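Local coordinates for 6-carboxyhexanoate--coa ligase (Bacillus subtilis, PDB 5FLG), which belongs to the 6-carboxyhexanoate--CoA ligase (pimeloyl-CoA synthase) family and is modelled here with phosphoaminophosphonic acid-adenylate ester, pimelic acid and magnesium ions, at residues A[72-78]-A[249-255]; A[147-152]-A[176-182]; A[159-163]-A[254-259]. All coordinates share one frame; numbering follows the deposited sequence.

Overall arrangement
The three contacts run from the nucleotide pocket out to the C-terminal tail. Contact 2, its centre about 7 Å from that of the chain, borders phosphoaminophosphonic acid-adenylate ester through Val147, Met150 and Leu178. Contact 1 adjoins it, centres about 9 Å apart, because strand 250-252 lies between strands 74-76 and 150-151; Ile250 N to Arg149 O and Ile252 N to Asp151 O, both 2.9 Å, are probable hydrogen bonds. Contact 3 continues from contact 1 through Trp254, their centres about 14 Å apart, with its centre about 18 Å from that of contact 2. Trp160 of contact 3 still touches Trp152 and Leu176 of contact 2, and its side chain is about 8 Å from pimelic acid.

Contact 1 of 3, residues A[72-78]-A[249-255]; sequences SIKTIQP and PILIEWE
Ile76 packs against Ile250 and Ile252 on the close-fitting side of this strand pair. Its CG1 stands between the backbone N and the carbonyl carbon (chi1 58°), which lets that branch lie across both partners: CG1 meets Ile252 CD1 at 3.6 Å, and the terminal CD1 meets Ile250 CG2 at 3.8 Å. Pro78 extends the apolar surface, its CD 3.7 Å from Ile252 CG2 and also against Trp254 CB. Ile250 and Ile252 continue on to helix 170-184, touching Lys181 and Ser180. The backbones are joined in parallel register: Lys74 N bonds to Pro249 O, Leu251 N to Lys74 O, Ile76 N to Leu251 O and Glu253 N to Ile76 O, the last at 2.8 Å. Ile250 CA, Thr75 CA and Ile252 CA direct a C-H at Lys74 O, Leu251 O and Ile76 O, each of which also takes an N-H. Strand 250-252 is the middle of a small three-stranded parallel sheet, with 74-76 and 150-151 outermost within this chain; the axes of 74-76 and 250-252 diverge by 33°. The other face, with Ile73, Thr75 and Leu251, is the more solvent-exposed one. There Ile73 CG2 rests 3.7 Å from Leu251 CG and Ile73 CD1 lies 3.6 Å from Pro249 CB, Ile73 and Leu251 both touching Phe8 of strand 8-17, while Thr75 brings CG2 to 3.5 Å from Glu253 CB. Lys74 starts from the isoleucine face, but its chain bends at chi2 and carries the amine away from strand 250-252. At the far end Gln77 turns back toward Glu255 N, but the placing of its OE1 is doubtful.

Contact 2 of 3, residues A[147-152]-A[176-182]; sequences VSRMDW and LALASKV. With ANP (phosphoaminophosphonic acid-adenylate ester), chain D.
Met150 and Leu178 meet beside the adenine, the Met150 CE methyl lying 3.8 Å from Leu178 CB. Leu178 CD1 sits over the face of the base, 3.4 Å from ANP C6, whereas Val147 addresses the base through its backbone: Val147 N donates to ANP N1, and ANP N6 donates to Val147 O at 2.8 Å with an angle of 162° at the hydrogen. The Val147 side chain turns to helix 170-184, its CG2 3.9 Å from Val182 CG2 and its CG1 tip to tip with the end of Lys181. Behind this first shell, Lys181 runs fully extended, all four torsions near 180°, past Met150 CB to Ser148. Its NZ gives a hydrogen bond of 2.8 Å to Ser148 O, nearly along the C=O axis, and also bonds to the carbonyls of Gln248 and Leu245; the buried amine thereby ties helix 170-184 to the loop before strand 150-151 and to the C-terminal end of helix 238-247 and its following turn. Arg149 is fixed apart from the helix by salt bridges to Glu71 and Glu67. Farther along, Leu176 CD2 comes 3.7 Å from Trp152 CZ3, at the edge of the indole, whose NE1 is held by Asn156. Main-chain N-H and C=O groups reading the N1 and N6 edge, with an aliphatic side chain over the ring, commonly recognise adenine; here Val147 supplies both.

Contact 3 of 3, residues A[159-163]-A[254-259]; sequences KWALH and WEEDHD
Lys159 NZ lies 3.5 Å from Glu256 OE2, a weak salt bridge at the exposed margin of the contact, though an overly close neighbouring approach leaves it doubtful. Lys159 leaves the helix with CG anti to the backbone N (chi1 -163°) and stays extended, which carries the chain past the rim of Trp254; Lys159 CG touches Trp254 CZ3 at 3.6 Å, in the plane of the indole. The broader packing is aromatic. Trp160 points an edge at one face of Trp254, Trp160 CD1 3.6 Å from Trp254 CG, in an edge-to-face pair with planes at 81°. A CH-pi contact reinforces it, Trp160 CA standing 4.0 Å from the centroid of the Trp254 six-membered ring. Glu256 N sits above the opposite face, over its centre. Trp254 CZ2 lies over one face of the His163 ring, 3.8 Å from His163 CG and off toward the rim, an oblique pair with planes at 51°; the histidine reaches on toward the Asp259 carboxylate without a hydrogen bond. Trp254 N bonds to Asn156 OD1 in helix 154-164. The Trp160, His163 and Trp254 cluster joins the C-terminal tail, just beyond strand 250-252, to this helix, and Trp160 carries the packing inward to Pro78 and Trp152.

Contact 1 of 3, residues A[72-78]-A[249-255]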
loop_
_atom_site.group_PDB
_atom_site.type_symbol
_atom_site.label_atom_id
_atom_site.label_comp_id
_atom_site.label_asym_id
_atom_site.label_seq_id
_atom_site.Cartn_x
_atom_site.Cartn_y
_atom_site.Cartn_z
ATOM N N SER A 72 -4.350 -4.578 -22.327
ATOM C CA SER A 72 -4.197 -3.384 -23.159
ATOM C C SER A 72 -5.293 -2.368 -22.817
ATOM O O SER A 72 -6.401 -2.755 -22.433
ATOM C CB SER A 72 -4.267 -3.744 -24.645
ATOM O OG SER A 72 -5.479 -4.428 -24.879
ATOM N N ILE A 73 -4.918 -1.083 -22.821
ATOM C CA ILE A 73 -5.787 -0.014 -22.380
ATOM C C ILE A 73 -6.766 0.314 -23.467
ATOM O O ILE A 73 -6.416 0.411 -24.613
ATOM C CB ILE A 73 -4.987 1.292 -22.112
ATOM C CG1 ILE A 73 -3.754 1.007 -21.267
ATOM C CG2 ILE A 73 -5.850 2.330 -21.422
ATOM C CD1 ILE A 73 -4.028 0.253 -19.998
ATOM N N LYS A 74 -7.969 0.649 -23.078
ATOM C CA LYS A 74 -8.969 1.067 -24.012
ATOM C C LYS A 74 -9.311 2.482 -23.647
ATOM O O LYS A 74 -9.590 2.762 -22.473
ATOM C CB LYS A 74 -10.212 0.200 -23.854
ATOM C CG LYS A 74 -11.411 0.731 -24.616
ATOM C CD LYS A 74 -11.101 0.881 -26.096
ATOM C CE LYS A 74 -12.348 1.303 -26.853
ATOM N NZ LYS A 74 -12.352 0.771 -28.249
ATOM N N THR A 75 -9.567 3.279 -24.670
ATOM C CA THR A 75 -9.897 4.683 -24.486
ATOM C C THR A 75 -11.301 4.904 -24.968
ATOM O O THR A 75 -11.583 4.599 -26.089
ATOM C CB THR A 75 -8.899 5.561 -25.287
ATOM O OG1 THR A 75 -7.610 5.414 -24.707
ATOM C CG2 THR A 75 -9.273 6.995 -25.277
ATOM N N ILE A 76 -12.111 5.581 -24.162
ATOM C CA ILE A 76 -13.487 5.911 -24.476
ATOM C C ILE A 76 -13.796 7.359 -24.191
ATOM O O ILE A 76 -13.053 8.044 -23.471
ATOM C CB ILE A 76 -14.471 5.071 -23.656
ATOM C CG1 ILE A 76 -14.241 5.274 -22.173
ATOM C CG2 ILE A 76 -14.369 3.588 -24.004
ATOM C CD1 ILE A 76 -15.299 4.657 -21.296
ATOM N N GLN A 77 -14.862 7.836 -24.813
ATOM C CA GLN A 77 -15.485 9.106 -24.499
ATOM C C GLN A 77 -16.237 9.094 -23.185
ATOM O O GLN A 77 -16.687 8.051 -22.743
ATOM C CB GLN A 77 -16.499 9.488 -25.575
ATOM C CG GLN A 77 -15.906 9.651 -26.956
ATOM C CD GLN A 77 -15.285 11.015 -27.170
ATOM O OE1 GLN A 77 -14.185 11.094 -27.670
ATOM N NE2 GLN A 77 -16.001 12.096 -26.822
ATOM N N PRO A 78 -16.231 10.242 -22.479
ATOM C CA PRO A 78 -17.103 10.385 -21.341
ATOM C C PRO A 78 -18.538 10.357 -21.818
ATOM O O PRO A 78 -18.833 10.735 -22.939
ATOM C CB PRO A 78 -16.734 11.764 -20.767
ATOM C CG PRO A 78 -16.259 12.526 -21.958
ATOM C CD PRO A 78 -15.565 11.513 -22.843
ATOM N N PRO A 249 -8.915 -1.998 -17.971
ATOM C CA PRO A 249 -8.351 -0.659 -17.861
ATOM C C PRO A 249 -8.939 0.305 -18.877
ATOM O O PRO A 249 -9.074 -0.018 -20.051
ATOM C CB PRO A 249 -6.851 -0.867 -18.088
ATOM C CG PRO A 249 -6.718 -2.175 -18.779
ATOM C CD PRO A 249 -7.952 -2.982 -18.501
ATOM N N ILE A 250 -9.335 1.473 -18.397
ATOM C CA ILE A 250 -10.049 2.438 -19.177
ATOM C C ILE A 250 -9.388 3.805 -18.983
ATOM O O ILE A 250 -9.121 4.218 -17.857
ATOM C CB ILE A 250 -11.496 2.510 -18.717
ATOM C CG1 ILE A 250 -12.227 1.190 -19.055
ATOM C CG2 ILE A 250 -12.204 3.650 -19.403
ATOM C CD1 ILE A 250 -12.704 1.127 -20.486
ATOM N N LEU A 251 -9.109 4.482 -20.083
ATOM C CA LEU A 251 -8.802 5.912 -20.041
ATOM C C LEU A 251 -9.902 6.691 -20.722
ATOM O O LEU A 251 -10.418 6.269 -21.756
ATOM C CB LEU A 251 -7.490 6.209 -20.743
ATOM C CG LEU A 251 -6.239 5.752 -20.021
ATOM C CD1 LEU A 251 -5.007 6.006 -20.890
ATOM C CD2 LEU A 251 -6.087 6.429 -18.668
ATOM N N ILE A 252 -10.291 7.810 -20.125
ATOM C CA ILE A 252 -11.258 8.684 -20.740
ATOM C C ILE A 252 -10.516 9.710 -21.625
ATOM O O ILE A 252 -9.565 10.355 -21.196
ATOM C CB ILE A 252 -12.074 9.420 -19.691
ATOM C CG1 ILE A 252 -12.693 8.437 -18.713
ATOM C CG2 ILE A 252 -13.110 10.286 -20.362
ATOM C CD1 ILE A 252 -13.680 7.481 -19.355
ATOM N N GLU A 253 -10.959 9.873 -22.858
ATOM C CA GLU A 253 -10.456 10.942 -23.694
ATOM C C GLU A 253 -11.621 11.532 -24.424
ATOM O O GLU A 253 -12.272 10.859 -25.230
ATOM C CB GLU A 253 -9.422 10.448 -24.696
ATOM C CG GLU A 253 -8.702 11.602 -25.379
ATOM C CD GLU A 253 -8.031 11.222 -26.686
ATOM O OE1 GLU A 253 -7.409 10.133 -26.754
ATOM O OE2 GLU A 253 -8.080 12.057 -27.623
ATOM N N TRP A 254 -11.933 12.776 -24.092
ATOM C CA TRP A 254 -12.983 13.469 -24.797
ATOM C C TRP A 254 -12.437 14.088 -26.080
ATOM O O TRP A 254 -11.361 14.656 -26.076
ATOM C CB TRP A 254 -13.551 14.523 -23.918
ATOM C CG TRP A 254 -14.407 15.485 -24.633
ATOM C CD1 TRP A 254 -15.680 15.285 -25.037
ATOM C CD2 TRP A 254 -14.072 16.828 -24.984
ATOM N NE1 TRP A 254 -16.164 16.418 -25.634
ATOM C CE2 TRP A 254 -15.201 17.389 -25.593
ATOM C CE3 TRP A 254 -12.940 17.626 -24.795
ATOM C CZ2 TRP A 254 -15.248 18.718 -25.998
ATOM C CZ3 TRP A 254 -12.978 18.938 -25.227
ATOM C CH2 TRP A 254 -14.119 19.459 -25.847
ATOM N N GLU A 255 -13.084 13.801 -27.200
ATOM C CA GLU A 255 -12.658 14.320 -28.508
ATOM C C GLU A 255 -13.351 15.619 -28.808
ATOM O O GLU A 255 -14.548 15.639 -29.117
ATOM C CB GLU A 255 -13.017 13.325 -29.620
ATOM C CG GLU A 255 -12.486 11.924 -29.380
ATOM C CD GLU A 255 -11.162 11.669 -30.061
ATOM O OE1 GLU A 255 -11.078 11.893 -31.289
ATOM O OE2 GLU A 255 -10.221 11.205 -29.379
#

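Contact 2 of 3, residues A[147-152]-A[176-182]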
loop_
_atom_site.group_PDB
_atom_site.type_symbol
_atom_site.label_atom_id
_atom_site.label_comp_id
_atom_site.label_asym_id
_atom_site.label_seq_id
_atom_site.Cartn_x
_atom_site.Cartn_y
_atom_site.Cartn_z
ATOM N N VAL A 147 -14.620 -0.450 -8.324
ATOM C CA VAL A 147 -14.214 -0.231 -9.693
ATOM C C VAL A 147 -12.828 0.398 -9.713
ATOM O O VAL A 147 -12.534 1.316 -8.942
ATOM C CB VAL A 147 -15.216 0.691 -10.397
ATOM C CG1 VAL A 147 -14.808 0.911 -11.845
ATOM C CG2 VAL A 147 -16.619 0.080 -10.314
ATOM N N SER A 148 -11.953 -0.180 -10.514
ATOM C CA SER A 148 -10.585 0.208 -10.506
ATOM C C SER A 148 -10.054 0.359 -11.946
ATOM O O SER A 148 -10.718 -0.033 -12.906
ATOM C CB SER A 148 -9.818 -0.844 -9.734
ATOM O OG SER A 148 -8.495 -0.442 -9.510
ATOM N N ARG A 149 -8.846 0.903 -12.080
ATOM C CA ARG A 149 -8.118 0.923 -13.346
ATOM C C ARG A 149 -8.832 1.752 -14.367
ATOM O O ARG A 149 -8.966 1.349 -15.537
ATOM C CB ARG A 149 -7.938 -0.481 -13.882
ATOM C CG ARG A 149 -6.992 -1.281 -13.028
ATOM C CD ARG A 149 -6.865 -2.683 -13.553
ATOM N NE ARG A 149 -5.872 -3.417 -12.779
ATOM C CZ ARG A 149 -5.173 -4.431 -13.261
ATOM N NH1 ARG A 149 -5.432 -4.897 -14.491
ATOM N NH2 ARG A 149 -4.234 -4.982 -12.511
ATOM N N MET A 150 -9.368 2.880 -13.911
ATOM C CA MET A 150 -9.883 3.885 -14.823
ATOM C C MET A 150 -9.310 5.242 -14.435
ATOM O O MET A 150 -8.957 5.455 -13.275
ATOM C CB MET A 150 -11.387 3.928 -14.808
ATOM C CG MET A 150 -12.006 4.516 -13.538
ATOM S SD MET A 150 -11.987 3.356 -12.172
ATOM C CE MET A 150 -13.087 4.133 -11.007
ATOM N N ASP A 151 -9.202 6.147 -15.394
ATOM C CA ASP A 151 -8.668 7.505 -15.112
ATOM C C ASP A 151 -8.910 8.369 -16.328
ATOM O O ASP A 151 -9.393 7.874 -17.367
ATOM C CB ASP A 151 -7.172 7.414 -14.859
ATOM C CG ASP A 151 -6.626 8.553 -13.950
ATOM O OD1 ASP A 151 -7.271 9.613 -13.837
ATOM O OD2 ASP A 151 -5.593 8.319 -13.295
ATOM N N TRP A 152 -8.574 9.655 -16.201
ATOM C CA TRP A 152 -8.895 10.652 -17.185
ATOM C C TRP A 152 -7.785 11.690 -17.079
ATOM O O TRP A 152 -7.757 12.420 -16.116
ATOM C CB TRP A 152 -10.218 11.304 -16.807
ATOM C CG TRP A 152 -10.803 12.144 -17.875
ATOM C CD1 TRP A 152 -10.136 12.723 -18.906
ATOM C CD2 TRP A 152 -12.121 12.673 -17.911
ATOM N NE1 TRP A 152 -10.978 13.508 -19.629
ATOM C CE2 TRP A 152 -12.207 13.500 -19.031
ATOM C CE3 TRP A 152 -13.227 12.559 -17.081
ATOM C CZ2 TRP A 152 -13.408 14.044 -19.459
ATOM C CZ3 TRP A 152 -14.368 13.200 -17.425
ATOM C CH2 TRP A 152 -14.466 13.939 -18.606
ATOM N N LEU A 176 -17.185 10.878 -13.163
ATOM C CA LEU A 176 -17.537 10.696 -14.567
ATOM C C LEU A 176 -16.663 9.611 -15.208
ATOM O O LEU A 176 -17.125 8.851 -16.085
ATOM C CB LEU A 176 -17.500 12.025 -15.324
ATOM C CG LEU A 176 -17.981 12.053 -16.783
ATOM C CD1 LEU A 176 -19.330 11.347 -17.002
ATOM C CD2 LEU A 176 -18.053 13.490 -17.256
ATOM N N ALA A 177 -15.407 9.507 -14.785
ATOM C CA ALA A 177 -14.573 8.420 -15.289
ATOM C C ALA A 177 -15.142 7.072 -14.876
ATOM O O ALA A 177 -15.208 6.121 -15.707
ATOM C CB ALA A 177 -13.156 8.538 -14.812
ATOM N N LEU A 178 -15.494 6.969 -13.588
ATOM C CA LEU A 178 -16.117 5.755 -13.077
ATOM C C LEU A 178 -17.403 5.416 -13.813
ATOM O O LEU A 178 -17.607 4.280 -14.236
ATOM C CB LEU A 178 -16.387 5.889 -11.573
ATOM C CG LEU A 178 -16.854 4.611 -10.876
ATOM C CD1 LEU A 178 -16.548 4.670 -9.383
ATOM C CD2 LEU A 178 -18.345 4.408 -11.109
ATOM N N ALA A 179 -18.309 6.391 -13.861
ATOM C CA ALA A 179 -19.583 6.186 -14.439
ATOM C C ALA A 179 -19.482 5.798 -15.895
ATOM O O ALA A 179 -20.275 4.992 -16.351
ATOM C CB ALA A 179 -20.489 7.371 -14.276
ATOM N N SER A 180 -18.563 6.416 -16.629
ATOM C CA SER A 180 -18.359 6.039 -18.015
ATOM C C SER A 180 -17.851 4.601 -18.188
ATOM O O SER A 180 -18.314 3.850 -19.059
ATOM C CB SER A 180 -17.415 7.033 -18.685
ATOM O OG SER A 180 -17.988 8.311 -18.647
ATOM N N LYS A 181 -16.875 4.214 -17.387
ATOM C CA LYS A 181 -16.435 2.835 -17.432
ATOM C C LYS A 181 -17.577 1.883 -17.099
ATOM O O LYS A 181 -17.815 0.910 -17.819
ATOM C CB LYS A 181 -15.293 2.569 -16.465
ATOM C CG LYS A 181 -15.095 1.084 -16.237
ATOM C CD LYS A 181 -13.733 0.735 -15.677
ATOM C CE LYS A 181 -13.746 -0.696 -15.197
ATOM N NZ LYS A 181 -12.417 -1.180 -14.767
ATOM N N VAL A 182 -18.313 2.197 -16.033
ATOM C CA VAL A 182 -19.346 1.316 -15.562
ATOM C C VAL A 182 -20.464 1.208 -16.602
ATOM O O VAL A 182 -20.953 0.123 -16.882
ATOM C CB VAL A 182 -19.881 1.780 -14.207
ATOM C CG1 VAL A 182 -21.134 1.012 -13.827
ATOM C CG2 VAL A 182 -18.817 1.578 -13.138
HETATM P PG ANP D . -13.294 9.929 -1.578
HETATM O O1G ANP D . -11.945 10.203 -0.974
HETATM O O2G ANP D . -14.381 10.760 -0.954
HETATM O O3G ANP D . -13.363 9.972 -3.070
HETATM P PB ANP D . -14.637 7.319 -2.040
HETATM O O1B ANP D . -14.181 7.376 -3.455
HETATM O O2B ANP D . -14.696 6.070 -1.242
HETATM N N3B ANP D . -13.586 8.315 -1.096
HETATM P PA ANP D . -16.805 8.943 -3.011
HETATM O O1A ANP D . -17.569 10.021 -2.393
HETATM O O2A ANP D . -15.869 9.164 -4.165
HETATM O O3A ANP D . -16.079 8.040 -1.895
HETATM O "O5'" ANP D . -17.959 7.865 -3.494
HETATM C "C5'" ANP D . -19.158 7.738 -2.783
HETATM C "C4'" ANP D . -19.475 6.254 -2.584
HETATM O "O4'" ANP D . -19.503 5.612 -3.865
HETATM C "C3'" ANP D . -18.412 5.546 -1.759
HETATM O "O3'" ANP D . -18.744 5.534 -0.376
HETATM C "C2'" ANP D . -18.462 4.144 -2.293
HETATM O "O2'" ANP D . -19.572 3.469 -1.701
HETATM C "C1'" ANP D . -18.764 4.389 -3.744
HETATM N N9 ANP D . -17.502 4.408 -4.492
HETATM C C8 ANP D . -16.544 5.401 -4.524
HETATM N N7 ANP D . -15.565 5.074 -5.399
HETATM C C5 ANP D . -15.880 3.840 -5.899
HETATM C C6 ANP D . -15.281 2.869 -6.829
HETATM N N6 ANP D . -14.107 3.092 -7.426
HETATM N N1 ANP D . -15.944 1.720 -7.087
HETATM C C2 ANP D . -17.105 1.440 -6.485
HETATM N N3 ANP D . -17.765 2.286 -5.676
HETATM C C4 ANP D . -17.141 3.421 -5.281
#

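Contact 3 of 3, residues A[159-163]-A[254-259]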
loop_
_atom_site.group_PDB
_atom_site.type_symbol
_atom_site.label_atom_id
_atom_site.label_comp_id
_atom_site.label_asym_id
_atom_site.label_seq_id
_atom_site.Cartn_x
_atom_site.Cartn_y
_atom_site.Cartn_z
ATOM N N LYS A 159 -10.112 20.562 -20.506
ATOM C CA LYS A 159 -10.704 20.981 -21.769
ATOM C C LYS A 159 -12.168 20.588 -21.860
ATOM O O LYS A 159 -13.034 21.432 -22.118
ATOM C CB LYS A 159 -9.946 20.365 -22.934
ATOM C CG LYS A 159 -10.234 21.066 -24.234
ATOM C CD LYS A 159 -9.087 20.958 -25.228
ATOM C CE LYS A 159 -9.264 22.007 -26.318
ATOM N NZ LYS A 159 -8.175 21.985 -27.335
ATOM N N TRP A 160 -12.472 19.349 -21.473
ATOM C CA TRP A 160 -13.865 18.917 -21.452
ATOM C C TRP A 160 -14.740 19.776 -20.531
ATOM O O TRP A 160 -15.847 20.186 -20.879
ATOM C CB TRP A 160 -13.958 17.440 -21.040
ATOM C CG TRP A 160 -15.338 17.029 -20.779
ATOM C CD1 TRP A 160 -16.197 16.421 -21.657
ATOM C CD2 TRP A 160 -16.024 17.122 -19.545
ATOM N NE1 TRP A 160 -17.417 16.216 -21.054
ATOM C CE2 TRP A 160 -17.327 16.613 -19.750
ATOM C CE3 TRP A 160 -15.684 17.620 -18.285
ATOM C CZ2 TRP A 160 -18.267 16.556 -18.743
ATOM C CZ3 TRP A 160 -16.636 17.599 -17.290
ATOM C CH2 TRP A 160 -17.906 17.047 -17.511
ATOM N N ALA A 161 -14.236 20.110 -19.358
ATOM C CA ALA A 161 -15.060 20.845 -18.428
ATOM C C ALA A 161 -15.334 22.265 -18.912
ATOM O O ALA A 161 -16.434 22.791 -18.773
ATOM C CB ALA A 161 -14.398 20.872 -17.074
ATOM N N LEU A 162 -14.358 22.844 -19.578
ATOM C CA LEU A 162 -14.532 24.174 -20.170
ATOM C C LEU A 162 -15.637 24.128 -21.205
ATOM O O LEU A 162 -16.629 24.837 -21.090
ATOM C CB LEU A 162 -13.229 24.629 -20.830
ATOM C CG LEU A 162 -13.187 26.050 -21.394
ATOM C CD1 LEU A 162 -13.822 27.055 -20.448
ATOM C CD2 LEU A 162 -11.745 26.426 -21.680
ATOM N N HIS A 163 -15.517 23.220 -22.164
ATOM C CA HIS A 163 -16.568 23.078 -23.165
ATOM C C HIS A 163 -17.933 22.804 -22.535
ATOM O O HIS A 163 -18.951 23.162 -23.111
ATOM C CB HIS A 163 -16.253 21.981 -24.176
ATOM C CG HIS A 163 -17.375 21.709 -25.141
ATOM N ND1 HIS A 163 -18.499 20.978 -24.800
ATOM C CD2 HIS A 163 -17.524 22.025 -26.453
ATOM C CE1 HIS A 163 -19.279 20.844 -25.858
ATOM N NE2 HIS A 163 -18.715 21.477 -26.872
ATOM N N TRP A 254 -11.933 12.776 -24.092
ATOM C CA TRP A 254 -12.983 13.469 -24.797
ATOM C C TRP A 254 -12.437 14.088 -26.080
ATOM O O TRP A 254 -11.361 14.656 -26.076
ATOM C CB TRP A 254 -13.551 14.523 -23.918
ATOM C CG TRP A 254 -14.407 15.485 -24.633
ATOM C CD1 TRP A 254 -15.680 15.285 -25.037
ATOM C CD2 TRP A 254 -14.072 16.828 -24.984
ATOM N NE1 TRP A 254 -16.164 16.418 -25.634
ATOM C CE2 TRP A 254 -15.201 17.389 -25.593
ATOM C CE3 TRP A 254 -12.940 17.626 -24.795
ATOM C CZ2 TRP A 254 -15.248 18.718 -25.998
ATOM C CZ3 TRP A 254 -12.978 18.938 -25.227
ATOM C CH2 TRP A 254 -14.119 19.459 -25.847
ATOM N N GLU A 255 -13.084 13.801 -27.200
ATOM C CA GLU A 255 -12.658 14.320 -28.508
ATOM C C GLU A 255 -13.351 15.619 -28.808
ATOM O O GLU A 255 -14.548 15.639 -29.117
ATOM C CB GLU A 255 -13.017 13.325 -29.620
ATOM C CG GLU A 255 -12.486 11.924 -29.380
ATOM C CD GLU A 255 -11.162 11.669 -30.061
ATOM O OE1 GLU A 255 -11.078 11.893 -31.289
ATOM O OE2 GLU A 255 -10.221 11.205 -29.379
ATOM N N GLU A 256 -12.606 16.702 -28.702
ATOM C CA GLU A 256 -13.122 18.012 -28.980
ATOM C C GLU A 256 -13.559 17.997 -30.423
ATOM O O GLU A 256 -14.541 18.585 -30.788
ATOM C CB GLU A 256 -12.034 19.052 -28.740
ATOM C CG GLU A 256 -12.166 20.323 -29.549
ATOM C CD GLU A 256 -11.507 21.523 -28.897
ATOM O OE1 GLU A 256 -11.693 21.726 -27.679
ATOM O OE2 GLU A 256 -10.817 22.265 -29.613
ATOM N N ASP A 257 -12.798 17.286 -31.224
ATOM C CA ASP A 257 -12.968 17.280 -32.638
ATOM C C ASP A 257 -14.373 16.824 -32.997
ATOM O O ASP A 257 -14.933 17.395 -33.905
ATOM C CB ASP A 257 -11.843 16.500 -33.344
ATOM C CG ASP A 257 -10.559 17.321 -33.455
ATOM O OD1 ASP A 257 -10.630 18.562 -33.390
ATOM O OD2 ASP A 257 -9.473 16.736 -33.588
ATOM N N HIS A 258 -14.974 15.886 -32.252
ATOM C CA HIS A 258 -16.303 15.415 -32.583
ATOM C C HIS A 258 -17.338 16.457 -32.152
ATOM O O HIS A 258 -18.417 16.148 -31.673
ATOM C CB HIS A 258 -16.624 14.151 -31.796
ATOM C CG HIS A 258 -15.780 12.983 -32.121
ATOM N ND1 HIS A 258 -16.086 11.719 -31.685
ATOM C CD2 HIS A 258 -14.638 12.874 -32.826
ATOM C CE1 HIS A 258 -15.159 10.879 -32.097
ATOM N NE2 HIS A 258 -14.270 11.558 -32.793
ATOM N N ASP A 259 -17.055 17.703 -32.466
ATOM C CA ASP A 259 -18.009 18.793 -32.247
ATOM C C ASP A 259 -18.238 19.584 -33.523
ATOM O O ASP A 259 -19.091 20.472 -33.560
ATOM C CB ASP A 259 -17.506 19.744 -31.157
ATOM C CG ASP A 259 -17.692 19.186 -29.759
ATOM O OD1 ASP A 259 -18.275 18.089 -29.615
ATOM O OD2 ASP A 259 -17.246 19.844 -28.798
#